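Local structure of esterase (Rhizomucor miehei, 4WY5) at residues K184-I189 / P252-F257. The protein probably hydrolyses carboxylic ester bonds, as a fungal esterase with an alpha/beta hydrolase fold. Numbering follows the deposited sequence.
Sequences KTQVLI and PPALLF
Phe257 meets Ile189 obliquely, CD2 of its ring 4.3 Å from Ile189 CG1, while the carbonyl oxygen of Leu188 lies at the ring edge, near its plane. The methyl of Ala254 lies over one face of the Gln186 amide, displaced toward CG, and Pro252 O sits at its NE2 edge, almost in its plane: NE2 donates it a 3.1 Å hydrogen bond, nearly straight at 172° and in the carbonyl plane. Gln186 CG lies between its backbone N and carbonyl carbon (chi1 51°), and the extended chain beyond passes the Ala254 methyl to bring NE2 to Pro252 O. Pro253 O is gripped twice, by Gln186 N and, from above the carbonyl plane, by Thr185 OG1 at 2.8 Å; His314 of helix 302-319 hydrogen-bonds, through NE2, to this hydroxyl. Strand 185-189 and the 254-257 part of strand 254-259 run parallel, their axes at 5°, as neighbours in the central sheet of the alpha/beta hydrolase fold, with 155-160 and 282-287 flanking the pair. Leu255 N donates to Gln186 O, Leu255 O accepts from Leu188 N (2.9 Å), and Phe257 N hydrogen-bonds to Leu188 O. Gln186 and Leu188 face helix 162-176 with Ala254 and Leu256 on their side, the two leucines meeting CD1 to CD1 at 4.3 Å. On the other face, Val187 CG1 packs loosely on Leu255 CD2 (4.4 Å), and Ile189 and Phe257 pack on Ile311.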
loop_
_atom_site.group_PDB
_atom_site.type_symbol
_atom_site.label_atom_id
_atom_site.label_comp_id
_atom_site.label_asym_id
_atom_site.label_seq_id
_atom_site.Cartn_x
_atom_site.Cartn_y
_atom_site.Cartn_z
ATOM N N LYS A 184 -14.081 -15.135 -0.744
ATOM C CA LYS A 184 -14.100 -14.131 0.337
ATOM C C LYS A 184 -13.286 -12.844 0.050
ATOM O O LYS A 184 -13.482 -11.831 0.737
ATOM C CB LYS A 184 -13.608 -14.739 1.665
ATOM C CG LYS A 184 -14.386 -15.985 2.143
ATOM C CD LYS A 184 -15.918 -15.766 2.093
ATOM C CE LYS A 184 -16.707 -16.944 2.692
ATOM N NZ LYS A 184 -16.604 -18.220 1.904
ATOM N N THR A 185 -12.382 -12.874 -0.935
ATOM C CA THR A 185 -11.660 -11.660 -1.350
ATOM C C THR A 185 -10.994 -11.862 -2.731
ATOM O O THR A 185 -10.702 -12.989 -3.132
ATOM C CB THR A 185 -10.594 -11.221 -0.275
ATOM O OG1 THR A 185 -10.132 -9.883 -0.534
ATOM C CG2 THR A 185 -9.412 -12.180 -0.228
ATOM N N GLN A 186 -10.839 -10.769 -3.482
ATOM C CA GLN A 186 -10.136 -10.772 -4.765
ATOM C C GLN A 186 -8.904 -9.841 -4.677
ATOM O O GLN A 186 -9.022 -8.691 -4.235
ATOM C CB GLN A 186 -11.067 -10.321 -5.907
ATOM C CG GLN A 186 -11.826 -8.976 -5.668
ATOM C CD GLN A 186 -12.756 -8.554 -6.837
ATOM O OE1 GLN A 186 -12.403 -8.671 -8.018
ATOM N NE2 GLN A 186 -13.950 -8.057 -6.496
ATOM N N VAL A 187 -7.733 -10.340 -5.077
ATOM C CA VAL A 187 -6.492 -9.550 -5.078
ATOM C C VAL A 187 -6.040 -9.317 -6.525
ATOM O O VAL A 187 -5.750 -10.272 -7.264
ATOM C CB VAL A 187 -5.352 -10.244 -4.265
ATOM C CG1 VAL A 187 -4.062 -9.436 -4.337
ATOM C CG2 VAL A 187 -5.769 -10.465 -2.797
ATOM N N LEU A 188 -6.016 -8.053 -6.941
ATOM C CA LEU A 188 -5.851 -7.709 -8.357
ATOM C C LEU A 188 -4.578 -6.888 -8.583
ATOM O O LEU A 188 -4.547 -5.701 -8.261
ATOM C CB LEU A 188 -7.082 -6.925 -8.864
ATOM C CG LEU A 188 -8.491 -7.402 -8.426
ATOM C CD1 LEU A 188 -9.625 -6.480 -8.919
ATOM C CD2 LEU A 188 -8.796 -8.860 -8.822
ATOM N N ILE A 189 -3.538 -7.510 -9.143
ATOM C CA ILE A 189 -2.226 -6.852 -9.320
ATOM C C ILE A 189 -2.043 -6.369 -10.772
ATOM O O ILE A 189 -1.898 -7.185 -11.691
ATOM C CB ILE A 189 -1.053 -7.808 -8.913
ATOM C CG1 ILE A 189 -1.289 -8.392 -7.512
ATOM C CG2 ILE A 189 0.294 -7.103 -8.917
ATOM C CD1 ILE A 189 -0.501 -9.665 -7.249
ATOM N N PRO A 252 -17.047 -9.597 -3.829
ATOM C CA PRO A 252 -16.217 -9.738 -2.625
ATOM C C PRO A 252 -15.195 -8.610 -2.485
ATOM O O PRO A 252 -14.751 -8.084 -3.507
ATOM C CB PRO A 252 -15.510 -11.087 -2.839
ATOM C CG PRO A 252 -15.509 -11.277 -4.326
ATOM C CD PRO A 252 -16.776 -10.659 -4.821
ATOM N N PRO A 253 -14.822 -8.256 -1.239
ATOM C CA PRO A 253 -13.884 -7.159 -0.934
ATOM C C PRO A 253 -12.602 -7.241 -1.762
ATOM O O PRO A 253 -12.060 -8.333 -1.938
ATOM C CB PRO A 253 -13.571 -7.356 0.551
ATOM C CG PRO A 253 -14.751 -8.088 1.100
ATOM C CD PRO A 253 -15.244 -8.975 -0.021
ATOM N N ALA A 254 -12.110 -6.100 -2.238
ATOM C CA ALA A 254 -11.035 -6.088 -3.223
ATOM C C ALA A 254 -9.790 -5.410 -2.696
ATOM O O ALA A 254 -9.880 -4.485 -1.890
ATOM C CB ALA A 254 -11.501 -5.384 -4.500
ATOM N N LEU A 255 -8.627 -5.889 -3.140
ATOM C CA LEU A 255 -7.348 -5.188 -2.949
ATOM C C LEU A 255 -6.734 -4.993 -4.328
ATOM O O LEU A 255 -6.528 -5.967 -5.052
ATOM C CB LEU A 255 -6.408 -5.967 -2.015
ATOM C CG LEU A 255 -4.971 -5.453 -1.833
ATOM C CD1 LEU A 255 -4.889 -4.034 -1.188
ATOM C CD2 LEU A 255 -4.120 -6.455 -1.056
ATOM N N LEU A 256 -6.496 -3.749 -4.730
ATOM C CA LEU A 256 -5.982 -3.496 -6.081
ATOM C C LEU A 256 -4.665 -2.710 -6.085
ATOM O O LEU A 256 -4.529 -1.711 -5.384
ATOM C CB LEU A 256 -7.037 -2.773 -6.913
ATOM C CG LEU A 256 -6.826 -2.615 -8.416
ATOM C CD1 LEU A 256 -8.177 -2.484 -9.069
ATOM C CD2 LEU A 256 -6.024 -1.364 -8.739
ATOM N N PHE A 257 -3.688 -3.206 -6.850
ATOM C CA PHE A 257 -2.406 -2.515 -7.044
ATOM C C PHE A 257 -2.313 -2.015 -8.466
ATOM O O PHE A 257 -2.708 -2.724 -9.408
ATOM C CB PHE A 257 -1.200 -3.413 -6.774
ATOM C CG PHE A 257 -1.086 -3.896 -5.341
ATOM C CD1 PHE A 257 -0.307 -3.196 -4.418
ATOM C CD2 PHE A 257 -1.751 -5.040 -4.927
ATOM C CE1 PHE A 257 -0.183 -3.634 -3.106
ATOM C CE2 PHE A 257 -1.634 -5.492 -3.612
ATOM C CZ PHE A 257 -0.849 -4.786 -2.697
#